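Local coordinates for protein geranyltranstransferase (Marinomonas sp. MED121, PDB 4F62) that probably catalyses chain elongation of isoprenoid diphosphates, as a putative farnesyl-diphosphate synthase of the polyprenyl transferase group, at residues A57-D62 and S274-K279. Residues are numbered along the deposited sequence; the frame is centred on the assembly and turned at random.
Sequences AQLVGD and SEFGDK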
# COMPACT_ATOMS: atom_id res chain seq x y z
N ALA A 57 -23.13 1.93 -4.41
CA ALA A 57 -23.56 2.87 -3.37
C ALA A 57 -24.97 3.36 -3.65
O ALA A 57 -25.81 3.43 -2.75
CB ALA A 57 -22.60 4.06 -3.27
N GLN A 58 -25.25 3.69 -4.91
CA GLN A 58 -26.56 4.18 -5.31
C GLN A 58 -27.64 3.12 -5.13
O GLN A 58 -28.76 3.43 -4.75
CB GLN A 58 -26.54 4.61 -6.77
CG GLN A 58 -26.02 5.99 -6.96
CD GLN A 58 -26.60 6.63 -8.19
OE1 GLN A 58 -26.98 5.93 -9.14
NE2 GLN A 58 -26.71 7.95 -8.18
N LEU A 59 -27.29 1.88 -5.43
CA LEU A 59 -28.20 0.77 -5.24
C LEU A 59 -28.76 0.73 -3.82
O LEU A 59 -29.98 0.68 -3.63
CB LEU A 59 -27.49 -0.55 -5.54
CG LEU A 59 -28.37 -1.78 -5.53
CD1 LEU A 59 -29.26 -1.77 -6.75
CD2 LEU A 59 -27.54 -3.04 -5.50
N VAL A 60 -27.88 0.80 -2.82
CA VAL A 60 -28.30 0.53 -1.44
C VAL A 60 -28.48 1.76 -0.54
O VAL A 60 -29.06 1.67 0.54
CB VAL A 60 -27.34 -0.45 -0.75
CG1 VAL A 60 -27.24 -1.75 -1.55
CG2 VAL A 60 -25.97 0.18 -0.59
N GLY A 61 -27.99 2.90 -0.99
CA GLY A 61 -28.12 4.13 -0.23
C GLY A 61 -27.71 5.34 -1.04
O GLY A 61 -28.16 5.52 -2.18
N ASP A 62 -26.85 6.17 -0.46
CA ASP A 62 -26.41 7.37 -1.15
C ASP A 62 -24.89 7.43 -1.30
O ASP A 62 -24.15 6.99 -0.42
CB ASP A 62 -26.96 8.59 -0.42
CG ASP A 62 -28.48 8.54 -0.25
OD1 ASP A 62 -29.18 8.29 -1.26
OD2 ASP A 62 -28.96 8.71 0.89
N SER A 274 -31.97 -8.03 -9.73
CA SER A 274 -33.28 -7.80 -10.33
C SER A 274 -34.27 -7.21 -9.32
O SER A 274 -35.05 -6.32 -9.66
CB SER A 274 -33.84 -9.09 -10.95
OG SER A 274 -34.10 -10.09 -9.98
N GLU A 275 -34.23 -7.70 -8.09
CA GLU A 275 -35.19 -7.31 -7.05
C GLU A 275 -34.97 -5.92 -6.44
O GLU A 275 -35.54 -5.60 -5.40
CB GLU A 275 -35.23 -8.36 -5.93
CG GLU A 275 -33.93 -8.50 -5.14
CD GLU A 275 -32.87 -9.32 -5.87
OE1 GLU A 275 -32.66 -9.11 -7.09
OE2 GLU A 275 -32.24 -10.19 -5.24
N PHE A 276 -34.14 -5.09 -7.08
CA PHE A 276 -33.86 -3.76 -6.56
C PHE A 276 -34.60 -2.65 -7.30
O PHE A 276 -34.75 -1.54 -6.80
CB PHE A 276 -32.36 -3.48 -6.60
CG PHE A 276 -31.57 -4.20 -5.54
CD1 PHE A 276 -31.11 -5.49 -5.75
CD2 PHE A 276 -31.26 -3.57 -4.34
CE1 PHE A 276 -30.37 -6.15 -4.78
CE2 PHE A 276 -30.53 -4.22 -3.36
CZ PHE A 276 -30.08 -5.52 -3.58
N GLY A 277 -35.05 -2.95 -8.51
CA GLY A 277 -35.79 -1.97 -9.29
C GLY A 277 -34.91 -0.96 -9.99
O GLY A 277 -33.74 -1.24 -10.30
N ASP A 278 -35.46 0.23 -10.24
CA ASP A 278 -34.80 1.28 -11.02
C ASP A 278 -33.36 1.58 -10.57
O ASP A 278 -32.50 1.88 -11.39
CB ASP A 278 -35.64 2.56 -10.98
CG ASP A 278 -36.93 2.44 -11.77
OD1 ASP A 278 -37.29 1.31 -12.17
OD2 ASP A 278 -37.59 3.48 -11.99
N LYS A 279 -33.11 1.50 -9.26
CA LYS A 279 -31.80 1.78 -8.70
C LYS A 279 -30.71 0.85 -9.22
O LYS A 279 -29.53 1.15 -9.08
CB LYS A 279 -31.83 1.68 -7.17
CG LYS A 279 -32.79 2.63 -6.49
CD LYS A 279 -32.85 2.36 -4.99
CE LYS A 279 -33.71 3.39 -4.27
NZ LYS A 279 -33.13 4.76 -4.32
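At one end of the all-helical isoprenoid synthase fold, Leu59 in the last turn of helix 48-60 packs against Phe276 in the loop joining helix 249-273 to helix 281-291. The central evidence is a CH-pi contact: Leu59 CD2 stands 3.9 Å from the centroid of the Phe276 ring and 11° off its normal, squarely over one face. Leu59 CG lies over the same face, 3.6 Å from Phe276 CD2. Both branches of the leucine are used, since CD1 meets the root of the aromatic side chain, 3.5 Å from Phe276 CB. Having CG anti to the backbone N (chi1 -173°) brings the forked end of Leu59 nearer the loop than its CB bond alone would, and there the two side chains cross at about a right angle. Val60 CG1 adds a looser, oblique approach, 4.5 Å from Phe276 CE2. Helix 201-226 also takes part, Leu207 touching Leu59 and Gln203 touching both Val60 and Phe276, while a salt bridge from Glu275 to Lys206 ties the loop to the same helix. Replacing Phe276 with an alanine would probably strip Leu59 CD2 of its aromatic face and open a gap between the helix end and the loop. Beside the ring contact, Lys279 lays its aliphatic chain along the helix terminus, with CD 3.6 Å from Leu59 O.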